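Local structure of computational designed protein based on evolution (Synthetic construct, 6JCC) at residues P6-F11 and K91-L96; F11-L16 and E54-L59. The protein is a computationally designed helical protein of unknown function, probably built to reproduce the caspase recruitment domain fold of the death clan. One frame throughout, in Å; residues are numbered along the deposited sequence. Where two conformers were deposited one is given.

Contact 1 (P6-F11 and K91-L96); sequences PEQREF and KKYLPL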
loop_
_atom_site.group_PDB
_atom_site.type_symbol
_atom_site.label_atom_id
_atom_site.label_comp_id
_atom_site.label_asym_id
_atom_site.label_seq_id
_atom_site.Cartn_x
_atom_site.Cartn_y
_atom_site.Cartn_z
ATOM N N PRO A 6 -16.730 0.854 -6.252
ATOM C CA PRO A 6 -16.290 2.199 -5.858
ATOM C C PRO A 6 -16.102 2.411 -4.359
ATOM O O PRO A 6 -15.194 3.139 -3.964
ATOM C CB PRO A 6 -17.405 3.102 -6.389
ATOM C CG PRO A 6 -17.933 2.365 -7.562
ATOM C CD PRO A 6 -17.889 0.918 -7.164
ATOM N N GLU A 7 -16.934 1.774 -3.541
ATOM C CA GLU A 7 -16.764 1.841 -2.095
ATOM C C GLU A 7 -15.429 1.221 -1.679
ATOM O O GLU A 7 -14.701 1.795 -0.876
ATOM C CB GLU A 7 -17.915 1.146 -1.371
ATOM C CG GLU A 7 -17.820 1.272 0.141
ATOM C CD GLU A 7 -19.104 0.905 0.848
ATOM O OE1 GLU A 7 -19.520 -0.264 0.730
ATOM O OE2 GLU A 7 -19.681 1.778 1.526
ATOM N N GLN A 8 -15.146 0.047 -2.234
ATOM C CA GLN A 8 -13.871 -0.641 -1.975
ATOM C C GLN A 8 -12.649 0.183 -2.413
ATOM O O GLN A 8 -11.646 0.273 -1.694
ATOM C CB GLN A 8 -13.890 -1.991 -2.678
ATOM C CG GLN A 8 -12.625 -2.811 -2.545
ATOM C CD GLN A 8 -12.801 -4.220 -3.073
ATOM O OE1 GLN A 8 -13.789 -4.530 -3.746
ATOM N NE2 GLN A 8 -11.846 -5.084 -2.763
ATOM N N ARG A 9 -12.738 0.779 -3.595
ATOM C CA ARG A 9 -11.692 1.674 -4.102
ATOM C C ARG A 9 -11.470 2.839 -3.144
ATOM O O ARG A 9 -10.335 3.138 -2.775
ATOM C CB ARG A 9 -12.099 2.221 -5.469
ATOM C CG ARG A 9 -11.106 3.171 -6.129
ATOM C CD ARG A 9 -11.809 3.966 -7.213
ATOM N NE ARG A 9 -10.931 4.901 -7.915
ATOM C CZ ARG A 9 -10.129 4.598 -8.939
ATOM N NH1 ARG A 9 -10.044 3.353 -9.417
ATOM N NH2 ARG A 9 -9.390 5.559 -9.490
ATOM N N GLU A 10 -12.568 3.486 -2.755
ATOM C CA GLU A 10 -12.532 4.613 -1.825
ATOM C C GLU A 10 -11.878 4.229 -0.495
ATOM O O GLU A 10 -11.030 4.958 0.013
ATOM C CB GLU A 10 -13.947 5.157 -1.593
ATOM N N PHE A 11 -12.259 3.076 0.041
ATOM C CA PHE A 11 -11.676 2.581 1.288
ATOM C C PHE A 11 -10.207 2.243 1.173
ATOM O O PHE A 11 -9.433 2.574 2.061
ATOM C CB PHE A 11 -12.421 1.356 1.797
ATOM C CG PHE A 11 -13.538 1.691 2.715
ATOM C CD1 PHE A 11 -13.271 2.266 3.941
ATOM C CD2 PHE A 11 -14.850 1.448 2.358
ATOM C CE1 PHE A 11 -14.295 2.591 4.805
ATOM C CE2 PHE A 11 -15.886 1.766 3.217
ATOM C CZ PHE A 11 -15.607 2.342 4.441
ATOM N N LYS A 91 -5.878 -5.634 4.414
ATOM C CA LYS A 91 -6.161 -7.008 3.973
ATOM C C LYS A 91 -7.611 -7.182 3.494
ATOM O O LYS A 91 -7.863 -7.890 2.517
ATOM C CB LYS A 91 -5.849 -8.009 5.093
ATOM N N LYS A 92 -8.544 -6.522 4.182
ATOM C CA LYS A 92 -9.972 -6.566 3.840
ATOM C C LYS A 92 -10.261 -5.975 2.460
ATOM O O LYS A 92 -10.984 -6.582 1.666
ATOM C CB LYS A 92 -10.789 -5.815 4.902
ATOM C CG LYS A 92 -12.304 -5.889 4.746
ATOM C CD LYS A 92 -12.986 -4.939 5.716
ATOM C CE LYS A 92 -14.483 -5.181 5.796
ATOM N NZ LYS A 92 -15.159 -4.160 6.646
ATOM N N TYR A 93 -9.702 -4.797 2.183
ATOM C CA TYR A 93 -10.016 -4.052 0.955
ATOM C C TYR A 93 -9.054 -4.277 -0.218
ATOM O O TYR A 93 -9.335 -3.815 -1.328
ATOM C CB TYR A 93 -10.150 -2.561 1.269
ATOM C CG TYR A 93 -11.354 -2.266 2.139
ATOM C CD1 TYR A 93 -12.648 -2.344 1.624
ATOM C CD2 TYR A 93 -11.205 -1.929 3.481
ATOM C CE1 TYR A 93 -13.755 -2.085 2.421
ATOM C CE2 TYR A 93 -12.301 -1.659 4.285
ATOM C CZ TYR A 93 -13.575 -1.742 3.753
ATOM O OH TYR A 93 -14.664 -1.481 4.551
ATOM N N LEU A 94 -7.953 -4.995 0.003
ATOM C CA LEU A 94 -7.078 -5.393 -1.102
ATOM C C LEU A 94 -7.826 -6.393 -1.968
ATOM O O LEU A 94 -8.302 -7.397 -1.450
ATOM C CB LEU A 94 -5.787 -6.061 -0.615
ATOM C CG LEU A 94 -4.596 -5.174 -0.276
ATOM C CD1 LEU A 94 -3.478 -6.018 0.305
ATOM C CD2 LEU A 94 -4.094 -4.419 -1.488
ATOM N N PRO A 95 -7.913 -6.147 -3.288
ATOM C CA PRO A 95 -8.587 -7.090 -4.178
ATOM C C PRO A 95 -7.609 -8.143 -4.712
ATOM O O PRO A 95 -7.557 -8.406 -5.916
ATOM C CB PRO A 95 -9.077 -6.176 -5.290
ATOM C CG PRO A 95 -7.945 -5.216 -5.439
ATOM C CD PRO A 95 -7.430 -4.975 -4.042
ATOM N N LEU A 96 -6.839 -8.719 -3.801
ATOM C CA LEU A 96 -5.786 -9.652 -4.130
ATOM C C LEU A 96 -5.893 -10.816 -3.178
ATOM O O LEU A 96 -6.370 -10.665 -2.051
ATOM C CB LEU A 96 -4.416 -8.992 -3.962
ATOM C CG LEU A 96 -4.138 -7.762 -4.824
ATOM C CD1 LEU A 96 -2.854 -7.067 -4.404
ATOM C CD2 LEU A 96 -4.065 -8.149 -6.286
#

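Contact 2 (F11-L16 and E54-L59); sequences FLLEIL and EQAKKL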
loop_
_atom_site.group_PDB
_atom_site.type_symbol
_atom_site.label_atom_id
_atom_site.label_comp_id
_atom_site.label_asym_id
_atom_site.label_seq_id
_atom_site.Cartn_x
_atom_site.Cartn_y
_atom_site.Cartn_z
ATOM N N PHE A 11 -12.259 3.076 0.041
ATOM C CA PHE A 11 -11.676 2.581 1.288
ATOM C C PHE A 11 -10.207 2.243 1.173
ATOM O O PHE A 11 -9.433 2.574 2.061
ATOM C CB PHE A 11 -12.421 1.356 1.797
ATOM C CG PHE A 11 -13.538 1.691 2.715
ATOM C CD1 PHE A 11 -13.271 2.266 3.941
ATOM C CD2 PHE A 11 -14.850 1.448 2.358
ATOM C CE1 PHE A 11 -14.295 2.591 4.805
ATOM C CE2 PHE A 11 -15.886 1.766 3.217
ATOM C CZ PHE A 11 -15.607 2.342 4.441
ATOM N N LEU A 12 -9.831 1.571 0.089
ATOM C CA LEU A 12 -8.431 1.228 -0.145
ATOM C C LEU A 12 -7.578 2.491 -0.223
ATOM O O LEU A 12 -6.517 2.563 0.389
ATOM C CB LEU A 12 -8.273 0.389 -1.416
ATOM C CG LEU A 12 -6.850 -0.041 -1.797
ATOM C CD1 LEU A 12 -6.139 -0.765 -0.661
ATOM C CD2 LEU A 12 -6.890 -0.917 -3.039
ATOM N N LEU A 13 -8.064 3.493 -0.949
ATOM C CA LEU A 13 -7.385 4.786 -1.018
ATOM C C LEU A 13 -7.278 5.465 0.350
ATOM O O LEU A 13 -6.231 6.009 0.682
ATOM C CB LEU A 13 -8.087 5.714 -2.010
ATOM C CG LEU A 13 -7.894 5.370 -3.484
ATOM C CD1 LEU A 13 -8.857 6.184 -4.328
ATOM C CD2 LEU A 13 -6.460 5.612 -3.929
ATOM N N GLU A 14 -8.350 5.416 1.135
ATOM C CA GLU A 14 -8.362 5.991 2.482
ATOM C C GLU A 14 -7.366 5.298 3.411
ATOM O O GLU A 14 -6.681 5.957 4.184
ATOM C CB GLU A 14 -9.770 5.911 3.082
ATOM N N ILE A 15 -7.294 3.973 3.325
ATOM C CA ILE A 15 -6.373 3.187 4.152
ATOM C C ILE A 15 -4.924 3.460 3.775
ATOM O O ILE A 15 -4.085 3.619 4.652
ATOM C CB ILE A 15 -6.685 1.680 4.075
ATOM C CG1 ILE A 15 -8.050 1.421 4.707
ATOM C CG2 ILE A 15 -5.639 0.852 4.813
ATOM C CD1 ILE A 15 -8.770 0.245 4.116
ATOM N N LEU A 16 -4.637 3.514 2.479
ATOM C CA LEU A 16 -3.290 3.853 2.012
ATOM C C LEU A 16 -2.874 5.248 2.481
ATOM O O LEU A 16 -1.756 5.429 2.950
ATOM C CB LEU A 16 -3.189 3.748 0.487
ATOM C CG LEU A 16 -3.281 2.338 -0.107
ATOM C CD1 LEU A 16 -3.432 2.407 -1.618
ATOM C CD2 LEU A 16 -2.082 1.478 0.267
ATOM N N GLU A 54 -3.004 12.200 -2.269
ATOM C CA GLU A 54 -2.477 12.263 -3.631
ATOM C C GLU A 54 -1.441 11.161 -3.807
ATOM O O GLU A 54 -1.343 10.556 -4.867
ATOM C CB GLU A 54 -1.835 13.615 -3.947
ATOM C CG GLU A 54 -2.527 14.846 -3.380
ATOM C CD GLU A 54 -1.634 16.068 -3.397
ATOM O OE1 GLU A 54 -1.156 16.466 -2.325
ATOM O OE2 GLU A 54 -1.390 16.612 -4.486
ATOM N N GLN A 55 -0.670 10.920 -2.752
ATOM C CA GLN A 55 0.282 9.809 -2.717
ATOM C C GLN A 55 -0.425 8.467 -2.894
ATOM O O GLN A 55 0.043 7.614 -3.647
ATOM C CB GLN A 55 1.051 9.788 -1.395
ATOM C CG GLN A 55 1.977 10.966 -1.167
ATOM C CD GLN A 55 2.697 10.873 0.160
ATOM O OE1 GLN A 55 3.322 9.858 0.457
ATOM N NE2 GLN A 55 2.608 11.924 0.973
ATOM N N ALA A 56 -1.545 8.292 -2.191
ATOM C CA ALA A 56 -2.347 7.066 -2.280
ATOM C C ALA A 56 -2.840 6.785 -3.698
ATOM O O ALA A 56 -2.846 5.636 -4.134
ATOM C CB ALA A 56 -3.525 7.123 -1.319
ATOM N N LYS A 57 -3.241 7.836 -4.407
ATOM C CA LYS A 57 -3.718 7.710 -5.782
ATOM C C LYS A 57 -2.625 7.225 -6.745
ATOM O O LYS A 57 -2.917 6.520 -7.701
ATOM C CB LYS A 57 -4.317 9.033 -6.273
ATOM C CG LYS A 57 -4.817 9.029 -7.716
ATOM C CD LYS A 57 -5.863 7.956 -8.012
ATOM C CE LYS A 57 -7.189 8.183 -7.299
ATOM N NZ LYS A 57 -7.934 9.349 -7.841
ATOM N N LYS A 58 -1.382 7.615 -6.496
ATOM C CA LYS A 58 -0.250 7.134 -7.288
ATOM C C LYS A 58 0.166 5.742 -6.802
ATOM O O LYS A 58 0.444 4.857 -7.605
ATOM C CB LYS A 58 0.935 8.101 -7.195
ATOM C CG LYS A 58 0.634 9.543 -7.589
ATOM C CD LYS A 58 0.477 9.723 -9.090
ATOM C CE LYS A 58 0.148 11.170 -9.436
ATOM N NZ LYS A 58 0.611 11.554 -10.798
ATOM N N LEU A 59 0.188 5.549 -5.485
ATOM C CA LEU A 59 0.648 4.289 -4.892
ATOM C C LEU A 59 -0.248 3.096 -5.228
ATOM O O LEU A 59 0.248 1.984 -5.394
ATOM C CB LEU A 59 0.777 4.427 -3.369
ATOM C CG LEU A 59 1.401 3.258 -2.594
ATOM C CD1 LEU A 59 2.799 2.927 -3.096
ATOM C CD2 LEU A 59 1.438 3.579 -1.109
#

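Contact 1 (P6-F11 and K91-L96)
Phe11 and Tyr93 stack where the first and last helices of this caspase recruitment domain bundle meet. It is an offset, parallel-displaced pair. The planes are only 11° apart, but the rings are slid so far that they barely overlap. Tyr93 OH therefore sits over the centre of the Phe11 ring. In return, Phe11 CB lies over the middle of the Tyr93 ring, 3.5 Å from its centroid, as a CH-pi contact. The closest carbons are Phe11 CG and Tyr93 CZ, at 3.6 Å. CG of Lys92 lies more loosely over the opposite face of the tyrosine ring.

Gln8 was modelled in two conformers. In the one described here it passes beside the tyrosine, its amide plane turned 62° from the ring. Its CG is anti to the backbone N (chi1 178°) and the chain runs on extended, which carries the amide to the end of helix 84-93. There the chain leaves helical geometry at Leu94. Pro95 follows as the centre of an inverse gamma turn, and in this conformer its CB is 3.9 Å from Gln8 NE2. The same nitrogen then donates a nearly straight hydrogen bond to Tyr93 O, 3.2 Å long, reaching the oxygen from above the carbonyl plane.

Contact 2 (F11-L16 and E54-L59)
Ala56 is the low point on helix 54-59 where helix 11-16 comes closest. Its CB meets two parts of the other helix. It lies 3.5 Å from the backbone oxygen Leu13 O and 3.8 Å from Leu16 CB. The short methyl thus fits against the backbone between two leucines. The nearest CA atoms, those of Leu16 and Ala56, are 5.4 Å apart. The segment axes approach to 8.6 Å, and their N-to-C directions differ by 118°. No hydrogen bond joins the two segments. The fit is one of shape.

Leu13 and Leu16 are the larger bumps. In Leu13, CG is anti to the carbonyl carbon (chi1 -73°), and the two methyls part to different neighbours. CD2 settles into the hollow beside Ala56 and Lys57, 3.6 Å from Ala56 O and 3.9 Å from Lys57 CA. CD1 meets CE of Lys57 at 4.0 Å. The lysine starts away from the contact, but bends at chi2, chi3 and chi4, so its aliphatic part folds back across Leu13. This gives the leucine a partial cover on the outer margin.

Leu16 works on the inner side. The small Ala56 side chain lets its CB come close, while CD2 reaches Leu59 CD2 at 4.3 Å, a looser touch one turn further along. Both leucines also pack on Ile60, and Leu16 on Ile63, further along helix 52-63. Leu12 packs on both Ile60 and Leu90, and Ile15 on Leu90 and Tyr93 of helix 84-93. Gln55 and Leu59 also touch Ile20 of helix 6-22, and meet Leu47 and Val46 of helix 40-47, respectively. The contact is therefore a buried joint of the bundle, with helix 6-22 packed on both helices 52-63 and 84-93.

In the fold
From the N terminus, helix 6-22 supplies one side of both contacts. Its first turns take part in contact 1, and the following turns in contact 2; Phe11 belongs to both segments. The chain then runs through helices 30-34 and 40-47 before helix 52-63 returns to close contact 2. It continues through helices 68-80 and 84-93, and contact 1 closes the larger loop near the C terminus. The smaller loop lies within the larger, and the two do not cross. The contacts touch directly: Tyr93 packs on Ile15, and Pro95 on Leu12. Together they tie helix 6-22 to helices 52-63 and 84-93 in one six-helix bundle.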